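Local structure of putative uncharacterized protein (4KPP) at residues Y84-A89 and A294-I299; L140-L145 and I330-K335; S324-A329 and L372-A377. The protein exchanges protons for calcium ions across the membrane, as a H+/Ca2+ antiporter of the sodium/calcium exchanger family. All coordinates share one frame; numbering follows the deposited sequence.

Contact 1 of 3, residues Y84-A89 and A294-I299; sequences YFAWKA and AIIYSI
Ile-296 carries the apolar packing between these two helices. Its methyl CG2 is anti to the backbone N, and this turns it onto the backbone of 84-89. Ile-296 CG2 lies 3.4 Å from Trp-87 N and 3.7 Å from Ala-86 CB. The same methyl sits at the edge of the Trp-87 indole, near the ring plane. Further out, Trp-87 CZ3 meets Ile-299 CG2 at 4.2 Å, and the two side chains cross at about a right angle. Both residues lie on the surface.

The second kind of contact is aromatic. Ala-89 CB meets the edge of the Tyr-297 ring in its plane, 3.7 Å from Tyr-297 CD1. Tyr-297 CE1 also approaches Ala-89 O at 3.5 Å.

No hydrogen bond joins the two segments. The small alanines let the axes come within 7.5 Å, at a crossing angle of -35°. Ala-86 and Tyr-297 have CA atoms 5.3 Å apart.

The contact joins helix 76-91 to helix 288-299, one from each sodium/calcium exchanger region of the chain. Ser-300 OG bonds to the carbonyls of both Trp-87 and Ile-296. Phe-85 packs on helices 96-127 and 224-237, and Tyr-297 on strand 307-308.

Contact 2 of 3, residues L140-L145 and I330-K335; sequences LEIFFL and ILLDLK. With CA (calcium ion), chain D.
A calcium site sits on the segment 330-335, where helix 311-331 gives way to a turn, and Ile-142 packs against the same segment through Leu-331, Leu-332 and Leu-334. Ile-142 CD1 lies 3.4 Å from Leu-331 O and 3.8 Å from Leu-331 CB. The other branch, Ile-142 CG2, is anti to the backbone N and reaches Leu-332 CD2 at 3.8 Å. Thus the two branches of one isoleucine meet neighbouring leucines. Ile-142 CD1 also touches Leu-334 CD2 more loosely. One helical turn on, Leu-145 CD2 makes a looser contact with Leu-331 CD1. No hydrogen bond crosses the contact. With an alanine here instead of Ile-142, a gap would probably open beside Leu-331 and Leu-332, and the turn would lose most of its apolar backing from this helix.

The turn is a type I beta turn from Leu-331 to Leu-334, closed by Leu-334 N to Leu-331 O. An Asx turn overlaps its end: Lys-335 N donates to Asp-333 OD1 at 3.3 Å, from above the carboxylate plane (63° out of it). These turns bring the calcium ligands together. Ile-330 O binds calcium at 2.5 Å, and Lys-335 O binds it too. Asp-333 chelates it through both oxygens, with Asp-333 OD1 at 2.4 Å and Asp-333 OD2 at 2.7 Å. Glu-340 completes the protein ligands of the site. The negative carboxylates probably offset the charge of the ion.

Helix 138-152 also packs on other helices. Glu-141 OE1 bonds to Tyr-176 OH, and Phe-144 touches helix 163-182. Leu-332 touches Ile-382 of helix 379-393.

Contact 3 of 3, residues S324-A329 and L372-A377; sequences SLFAVA and LPILFA
Ile-374 packs against Ala-329 across the helix pair. Followed outward, its CB, CG2 and CD1 meet partners, while CG1 only carries the chain on to CD1. Ile-374 CB faces Ala-329 CB. The branch CG2 is anti to the backbone N. Ile-374 CG2 sits 3.8 Å from Ala-329 CB and 3.3 Å from Ala-329 O, so this methyl touches both the side chain and the carbonyl of one residue. The other branch runs through CG1, which is anti to the carbonyl carbon (chi1 -60°), and continues extended to CD1. Ile-374 CD1 approaches Phe-326 CE1 at 4.4 Å, obliquely to the ring.

Leu-375 meets the same alanine methyl from another direction, roughly at right angles to Ile-374. Leu-375 CD2 is 3.8 Å from Ala-329 CB. Leu-375 CD1 meets Leu-325 CD2 at 3.9 Å, and the two leucines cross at about a right angle. Ala-329 CB thus touches both Ile-374 CG2 and Leu-375 CD2. All the contacts between side chains are apolar, and no hydrogen bond crosses.

The segment axes approach to 9.5 Å and cross at 36°. The nearest CA atoms, of Ala-329 and Leu-375, are 5.7 Å apart, which the small alanine allows. Helix 357-377 is kinked at Pro-373, whose N has no bond to the turn before.

The contact is plain helix packing near the calcium site: the side chain of Ile-374 is about 5 Å from that of Glu-340. Helix 311-331 lies between several partners. Leu-325 and Val-328 touch Phe-146 of helix 138-152, while Ala-327 packs on Ile-112 and Trp-116 of helix 96-127. Phe-326 also reaches Leu-370 and Ser-371 of helix 357-377.

Contacts 2 and 3 share helix 311-331 and touch, with centres about 10 Å apart. Leu-145 CB meets Val-328 CG2 at 3.7 Å, and Leu-332 CD1 meets Leu-375 CD2 at 3.7 Å. Contacts 2 and 3 are both buried. Contact 1 is only partly buried and stands apart, its centre about 31 Å from that of contact 2 and about 33 Å from that of contact 3. Its outer residues, a tryptophan and an isoleucine, lie on the surface. Contacts 1 and 2 each join the two exchanger regions. In all three the side-chain contacts are apolar and no hydrogen bond crosses, but contact 2 alone has a metal bound by one of its segments. Contact 1 lies away from the calcium site.

Contact 1 of 3, residues Y84-A89 and A294-I299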
loop_
_atom_site.group_PDB
_atom_site.type_symbol
_atom_site.label_atom_id
_atom_site.label_comp_id
_atom_site.label_asym_id
_atom_site.label_seq_id
_atom_site.Cartn_x
_atom_site.Cartn_y
_atom_site.Cartn_z
ATOM N N TYR A 84 -7.678 -12.157 -1.536
ATOM C CA TYR A 84 -8.955 -12.845 -1.687
ATOM C C TYR A 84 -9.337 -12.968 -3.154
ATOM O O TYR A 84 -9.779 -14.021 -3.602
ATOM C CB TYR A 84 -10.072 -12.129 -0.917
ATOM C CG TYR A 84 -11.452 -12.659 -1.252
ATOM C CD1 TYR A 84 -11.922 -13.837 -0.685
ATOM C CD2 TYR A 84 -12.281 -11.989 -2.146
ATOM C CE1 TYR A 84 -13.175 -14.332 -0.995
ATOM C CE2 TYR A 84 -13.535 -12.478 -2.463
ATOM C CZ TYR A 84 -13.976 -13.648 -1.883
ATOM O OH TYR A 84 -15.221 -14.138 -2.194
ATOM N N PHE A 85 -9.179 -11.873 -3.891
ATOM C CA PHE A 85 -9.450 -11.853 -5.325
ATOM C C PHE A 85 -8.568 -12.848 -6.075
ATOM O O PHE A 85 -9.026 -13.532 -6.987
ATOM C CB PHE A 85 -9.215 -10.451 -5.890
ATOM C CG PHE A 85 -10.265 -9.455 -5.503
ATOM C CD1 PHE A 85 -11.589 -9.835 -5.402
ATOM C CD2 PHE A 85 -9.926 -8.138 -5.244
ATOM C CE1 PHE A 85 -12.557 -8.926 -5.054
ATOM C CE2 PHE A 85 -10.893 -7.218 -4.892
ATOM C CZ PHE A 85 -12.210 -7.614 -4.796
ATOM N N ALA A 86 -7.297 -12.916 -5.697
ATOM C CA ALA A 86 -6.378 -13.856 -6.327
ATOM C C ALA A 86 -6.733 -15.304 -5.978
ATOM O O ALA A 86 -6.602 -16.198 -6.813
ATOM C CB ALA A 86 -4.934 -13.538 -5.948
ATOM N N TRP A 87 -7.186 -15.530 -4.746
ATOM C CA TRP A 87 -7.601 -16.867 -4.332
ATOM C C TRP A 87 -8.807 -17.338 -5.136
ATOM O O TRP A 87 -8.824 -18.458 -5.650
ATOM C CB TRP A 87 -7.918 -16.923 -2.834
ATOM C CG TRP A 87 -8.280 -18.309 -2.367
ATOM C CD1 TRP A 87 -9.519 -18.889 -2.390
ATOM C CD2 TRP A 87 -7.391 -19.294 -1.826
ATOM N NE1 TRP A 87 -9.456 -20.167 -1.893
ATOM C CE2 TRP A 87 -8.161 -20.441 -1.539
ATOM C CE3 TRP A 87 -6.020 -19.317 -1.553
ATOM C CZ2 TRP A 87 -7.603 -21.597 -0.992
ATOM C CZ3 TRP A 87 -5.470 -20.465 -1.010
ATOM C CH2 TRP A 87 -6.259 -21.588 -0.737
ATOM N N LYS A 88 -9.814 -16.477 -5.242
ATOM C CA LYS A 88 -10.995 -16.784 -6.037
ATOM C C LYS A 88 -10.634 -16.967 -7.508
ATOM O O LYS A 88 -11.213 -17.806 -8.195
ATOM C CB LYS A 88 -12.049 -15.689 -5.879
ATOM C CG LYS A 88 -12.485 -15.455 -4.432
ATOM C CD LYS A 88 -13.153 -16.690 -3.836
ATOM C CE LYS A 88 -14.413 -17.072 -4.603
ATOM N NZ LYS A 88 -15.085 -18.267 -4.019
ATOM N N ALA A 89 -9.667 -16.188 -7.981
ATOM C CA ALA A 89 -9.217 -16.270 -9.370
ATOM C C ALA A 89 -8.701 -17.658 -9.743
ATOM O O ALA A 89 -8.951 -18.145 -10.841
ATOM C CB ALA A 89 -8.147 -15.214 -9.649
ATOM N N ALA A 294 0.139 -13.363 -7.765
ATOM C CA ALA A 294 0.533 -14.365 -8.753
ATOM C C ALA A 294 0.795 -15.711 -8.084
ATOM O O ALA A 294 0.423 -16.758 -8.612
ATOM C CB ALA A 294 1.755 -13.902 -9.533
ATOM N N ILE A 295 1.432 -15.676 -6.915
ATOM C CA ILE A 295 1.687 -16.888 -6.140
ATOM C C ILE A 295 0.378 -17.524 -5.679
ATOM O O ILE A 295 0.164 -18.722 -5.868
ATOM C CB ILE A 295 2.594 -16.605 -4.917
ATOM C CG1 ILE A 295 4.052 -16.444 -5.357
ATOM C CG2 ILE A 295 2.497 -17.731 -3.904
ATOM C CD1 ILE A 295 4.995 -16.045 -4.236
ATOM N N ILE A 296 -0.491 -16.713 -5.082
ATOM C CA ILE A 296 -1.797 -17.171 -4.614
ATOM C C ILE A 296 -2.620 -17.779 -5.752
ATOM O O ILE A 296 -3.321 -18.774 -5.560
ATOM C CB ILE A 296 -2.582 -16.026 -3.925
ATOM C CG1 ILE A 296 -1.977 -15.717 -2.555
ATOM C CG2 ILE A 296 -4.047 -16.387 -3.757
ATOM C CD1 ILE A 296 -2.725 -14.642 -1.783
ATOM N N TYR A 297 -2.514 -17.189 -6.939
ATOM C CA TYR A 297 -3.203 -17.702 -8.121
ATOM C C TYR A 297 -2.815 -19.152 -8.428
ATOM O O TYR A 297 -3.642 -19.936 -8.892
ATOM C CB TYR A 297 -2.924 -16.804 -9.331
ATOM C CG TYR A 297 -3.660 -17.210 -10.592
ATOM C CD1 TYR A 297 -5.029 -17.002 -10.718
ATOM C CD2 TYR A 297 -2.984 -17.784 -11.659
ATOM C CE1 TYR A 297 -5.706 -17.366 -11.869
ATOM C CE2 TYR A 297 -3.651 -18.151 -12.816
ATOM C CZ TYR A 297 -5.013 -17.938 -12.915
ATOM O OH TYR A 297 -5.688 -18.300 -14.059
ATOM N N SER A 298 -1.559 -19.504 -8.166
ATOM C CA SER A 298 -1.100 -20.872 -8.370
ATOM C C SER A 298 -1.496 -21.773 -7.203
ATOM O O SER A 298 -1.857 -22.931 -7.400
ATOM C CB SER A 298 0.414 -20.917 -8.574
ATOM O OG SER A 298 0.771 -20.461 -9.865
ATOM N N ILE A 299 -1.423 -21.236 -5.990
ATOM C CA ILE A 299 -1.726 -22.015 -4.793
ATOM C C ILE A 299 -3.195 -22.424 -4.722
ATOM O O ILE A 299 -3.508 -23.587 -4.475
ATOM C CB ILE A 299 -1.336 -21.256 -3.504
ATOM C CG1 ILE A 299 0.176 -21.029 -3.458
ATOM C CG2 ILE A 299 -1.796 -22.023 -2.271
ATOM C CD1 ILE A 299 0.656 -20.382 -2.180
#

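Contact 2 of 3, residues L140-L145 and I330-K335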
loop_
_atom_site.group_PDB
_atom_site.type_symbol
_atom_site.label_atom_id
_atom_site.label_comp_id
_atom_site.label_asym_id
_atom_site.label_seq_id
_atom_site.Cartn_x
_atom_site.Cartn_y
_atom_site.Cartn_z
ATOM N N LEU A 140 17.405 4.591 -1.346
ATOM C CA LEU A 140 17.244 3.146 -1.280
ATOM C C LEU A 140 15.964 2.746 -2.011
ATOM O O LEU A 140 16.007 1.997 -2.989
ATOM C CB LEU A 140 17.180 2.689 0.183
ATOM C CG LEU A 140 17.607 1.269 0.587
ATOM C CD1 LEU A 140 16.903 0.855 1.875
ATOM C CD2 LEU A 140 17.381 0.229 -0.502
ATOM N N GLU A 141 14.828 3.246 -1.532
ATOM C CA GLU A 141 13.539 2.892 -2.118
ATOM C C GLU A 141 13.438 3.323 -3.578
ATOM O O GLU A 141 12.785 2.658 -4.374
ATOM C CB GLU A 141 12.365 3.460 -1.305
ATOM C CG GLU A 141 12.747 4.441 -0.218
ATOM C CD GLU A 141 13.195 3.762 1.065
ATOM O OE1 GLU A 141 12.468 2.874 1.559
ATOM O OE2 GLU A 141 14.276 4.119 1.578
ATOM N N ILE A 142 14.091 4.431 -3.921
ATOM C CA ILE A 142 14.127 4.914 -5.301
ATOM C C ILE A 142 14.733 3.869 -6.237
ATOM O O ILE A 142 14.203 3.600 -7.317
ATOM C CB ILE A 142 14.931 6.227 -5.416
ATOM C CG1 ILE A 142 14.196 7.366 -4.709
ATOM C CG2 ILE A 142 15.180 6.585 -6.875
ATOM C CD1 ILE A 142 14.910 8.701 -4.792
ATOM N N PHE A 143 15.843 3.281 -5.805
ATOM C CA PHE A 143 16.536 2.255 -6.574
ATOM C C PHE A 143 15.642 1.052 -6.854
ATOM O O PHE A 143 15.545 0.587 -7.991
ATOM C CB PHE A 143 17.793 1.809 -5.826
ATOM C CG PHE A 143 18.543 0.696 -6.498
ATOM C CD1 PHE A 143 19.448 0.967 -7.510
ATOM C CD2 PHE A 143 18.354 -0.620 -6.107
ATOM C CE1 PHE A 143 20.145 -0.057 -8.129
ATOM C CE2 PHE A 143 19.044 -1.645 -6.718
ATOM C CZ PHE A 143 19.941 -1.366 -7.732
ATOM N N PHE A 144 14.989 0.548 -5.812
ATOM C CA PHE A 144 14.140 -0.628 -5.955
ATOM C C PHE A 144 12.851 -0.326 -6.698
ATOM O O PHE A 144 12.303 -1.190 -7.377
ATOM C CB PHE A 144 13.854 -1.266 -4.598
ATOM C CG PHE A 144 14.961 -2.149 -4.117
ATOM C CD1 PHE A 144 15.089 -3.439 -4.606
ATOM C CD2 PHE A 144 15.888 -1.687 -3.197
ATOM C CE1 PHE A 144 16.114 -4.256 -4.178
ATOM C CE2 PHE A 144 16.913 -2.502 -2.766
ATOM C CZ PHE A 144 17.026 -3.786 -3.258
ATOM N N LEU A 145 12.378 0.909 -6.572
ATOM C CA LEU A 145 11.209 1.359 -7.314
ATOM C C LEU A 145 11.526 1.369 -8.803
ATOM O O LEU A 145 10.700 0.990 -9.629
ATOM C CB LEU A 145 10.801 2.756 -6.853
ATOM C CG LEU A 145 9.392 2.926 -6.285
ATOM C CD1 LEU A 145 8.915 1.646 -5.622
ATOM C CD2 LEU A 145 9.380 4.081 -5.294
ATOM N N ILE A 330 10.388 12.015 -10.023
ATOM C CA ILE A 330 10.056 13.116 -9.125
ATOM C C ILE A 330 10.826 13.021 -7.810
ATOM O O ILE A 330 11.246 14.032 -7.254
ATOM C CB ILE A 330 8.532 13.160 -8.849
ATOM C CG1 ILE A 330 7.796 13.752 -10.050
ATOM C CG2 ILE A 330 8.214 13.958 -7.591
ATOM C CD1 ILE A 330 6.299 13.853 -9.855
ATOM N N LEU A 331 11.022 11.801 -7.323
ATOM C CA LEU A 331 11.718 11.586 -6.058
ATOM C C LEU A 331 13.231 11.799 -6.141
ATOM O O LEU A 331 13.901 11.915 -5.116
ATOM C CB LEU A 331 11.436 10.176 -5.537
ATOM C CG LEU A 331 9.975 9.804 -5.288
ATOM C CD1 LEU A 331 9.870 8.368 -4.800
ATOM C CD2 LEU A 331 9.321 10.766 -4.305
ATOM N N LEU A 332 13.765 11.841 -7.359
ATOM C CA LEU A 332 15.214 11.883 -7.564
ATOM C C LEU A 332 15.925 13.086 -6.928
ATOM O O LEU A 332 17.060 12.964 -6.463
ATOM C CB LEU A 332 15.553 11.791 -9.055
ATOM C CG LEU A 332 15.439 10.405 -9.695
ATOM C CD1 LEU A 332 15.645 10.502 -11.197
ATOM C CD2 LEU A 332 16.437 9.433 -9.077
ATOM N N ASP A 333 15.262 14.238 -6.901
ATOM C CA ASP A 333 15.852 15.435 -6.304
ATOM C C ASP A 333 15.656 15.473 -4.784
ATOM O O ASP A 333 15.996 16.459 -4.131
ATOM C CB ASP A 333 15.299 16.708 -6.962
ATOM C CG ASP A 333 13.784 16.750 -6.975
ATOM O OD1 ASP A 333 13.161 15.798 -6.458
ATOM O OD2 ASP A 333 13.219 17.739 -7.491
ATOM N N LEU A 334 15.126 14.380 -4.233
ATOM C CA LEU A 334 14.833 14.264 -2.802
ATOM C C LEU A 334 13.918 15.382 -2.302
ATOM O O LEU A 334 14.009 15.807 -1.149
ATOM C CB LEU A 334 16.122 14.208 -1.969
ATOM C CG LEU A 334 16.983 12.956 -2.154
ATOM C CD1 LEU A 334 18.183 12.968 -1.221
ATOM C CD2 LEU A 334 16.143 11.708 -1.934
ATOM N N LYS A 335 13.039 15.849 -3.183
ATOM C CA LYS A 335 12.083 16.897 -2.847
ATOM C C LYS A 335 10.773 16.701 -3.605
ATOM O O LYS A 335 10.770 16.238 -4.746
ATOM C CB LYS A 335 12.666 18.274 -3.167
HETATM CA CA CA D . 10.900 16.530 -6.870
#

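Contact 3 of 3, residues S324-A329 and L372-A377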
loop_
_atom_site.group_PDB
_atom_site.type_symbol
_atom_site.label_atom_id
_atom_site.label_comp_id
_atom_site.label_asym_id
_atom_site.label_seq_id
_atom_site.Cartn_x
_atom_site.Cartn_y
_atom_site.Cartn_z
ATOM N N SER A 324 4.501 5.070 -12.173
ATOM C CA SER A 324 5.565 4.749 -11.227
ATOM C C SER A 324 6.920 5.258 -11.705
ATOM O O SER A 324 7.770 5.628 -10.897
ATOM C CB SER A 324 5.618 3.241 -10.968
ATOM O OG SER A 324 4.369 2.773 -10.492
ATOM N N LEU A 325 7.114 5.270 -13.020
ATOM C CA LEU A 325 8.316 5.841 -13.612
ATOM C C LEU A 325 8.361 7.330 -13.297
ATOM O O LEU A 325 9.387 7.862 -12.866
ATOM C CB LEU A 325 8.302 5.645 -15.126
ATOM C CG LEU A 325 9.618 5.271 -15.813
ATOM C CD1 LEU A 325 9.635 5.779 -17.255
ATOM C CD2 LEU A 325 10.825 5.775 -15.032
ATOM N N PHE A 326 7.234 7.995 -13.518
ATOM C CA PHE A 326 7.104 9.416 -13.242
ATOM C C PHE A 326 7.292 9.711 -11.755
ATOM O O PHE A 326 7.854 10.744 -11.384
ATOM C CB PHE A 326 5.744 9.915 -13.729
ATOM C CG PHE A 326 5.556 11.394 -13.590
ATOM C CD1 PHE A 326 6.417 12.276 -14.225
ATOM C CD2 PHE A 326 4.514 11.906 -12.832
ATOM C CE1 PHE A 326 6.244 13.647 -14.101
ATOM C CE2 PHE A 326 4.334 13.268 -12.706
ATOM C CZ PHE A 326 5.200 14.142 -13.340
ATOM N N ALA A 327 6.824 8.795 -10.912
ATOM C CA ALA A 327 6.996 8.918 -9.469
ATOM C C ALA A 327 8.473 8.853 -9.078
ATOM O O ALA A 327 8.945 9.665 -8.285
ATOM C CB ALA A 327 6.202 7.839 -8.746
ATOM N N VAL A 328 9.191 7.884 -9.641
ATOM C CA VAL A 328 10.626 7.740 -9.412
ATOM C C VAL A 328 11.389 9.002 -9.810
ATOM O O VAL A 328 12.235 9.493 -9.058
ATOM C CB VAL A 328 11.199 6.543 -10.202
ATOM C CG1 VAL A 328 12.718 6.610 -10.258
ATOM C CG2 VAL A 328 10.742 5.237 -9.590
ATOM N N ALA A 329 11.085 9.522 -10.995
ATOM C CA ALA A 329 11.772 10.696 -11.518
ATOM C C ALA A 329 11.568 11.920 -10.624
ATOM O O ALA A 329 12.460 12.756 -10.487
ATOM C CB ALA A 329 11.310 10.986 -12.945
ATOM N N LEU A 372 11.302 11.356 -18.935
ATOM C CA LEU A 372 12.588 11.322 -19.636
ATOM C C LEU A 372 13.507 12.551 -19.490
ATOM O O LEU A 372 14.711 12.385 -19.292
ATOM C CB LEU A 372 12.388 10.948 -21.110
ATOM C CG LEU A 372 11.708 9.593 -21.335
ATOM C CD1 LEU A 372 11.662 9.230 -22.813
ATOM C CD2 LEU A 372 12.399 8.499 -20.530
ATOM N N PRO A 373 12.962 13.780 -19.595
ATOM C CA PRO A 373 13.860 14.928 -19.411
ATOM C C PRO A 373 14.359 15.015 -17.974
ATOM O O PRO A 373 15.508 15.386 -17.739
ATOM C CB PRO A 373 12.964 16.135 -19.715
ATOM C CG PRO A 373 11.789 15.593 -20.430
ATOM C CD PRO A 373 11.592 14.212 -19.911
ATOM N N ILE A 374 13.492 14.676 -17.026
ATOM C CA ILE A 374 13.853 14.685 -15.617
ATOM C C ILE A 374 14.931 13.647 -15.341
ATOM O O ILE A 374 15.955 13.957 -14.731
ATOM C CB ILE A 374 12.632 14.418 -14.716
ATOM C CG1 ILE A 374 11.563 15.490 -14.935
ATOM C CG2 ILE A 374 13.048 14.371 -13.253
ATOM C CD1 ILE A 374 10.325 15.308 -14.079
ATOM N N LEU A 375 14.700 12.419 -15.799
ATOM C CA LEU A 375 15.675 11.339 -15.651
ATOM C C LEU A 375 17.017 11.705 -16.279
ATOM O O LEU A 375 18.073 11.349 -15.755
ATOM C CB LEU A 375 15.153 10.047 -16.283
ATOM C CG LEU A 375 13.908 9.412 -15.661
ATOM C CD1 LEU A 375 13.387 8.278 -16.537
ATOM C CD2 LEU A 375 14.206 8.916 -14.254
ATOM N N PHE A 376 16.972 12.421 -17.398
ATOM C CA PHE A 376 18.188 12.805 -18.106
ATOM C C PHE A 376 18.915 13.959 -17.423
ATOM O O PHE A 376 20.143 14.031 -17.459
ATOM C CB PHE A 376 17.880 13.165 -19.562
ATOM N N ALA A 377 18.159 14.858 -16.801
ATOM C CA ALA A 377 18.756 15.994 -16.099
ATOM C C ALA A 377 19.239 15.616 -14.697
ATOM O O ALA A 377 20.092 16.291 -14.124
ATOM C CB ALA A 377 17.778 17.159 -16.031
#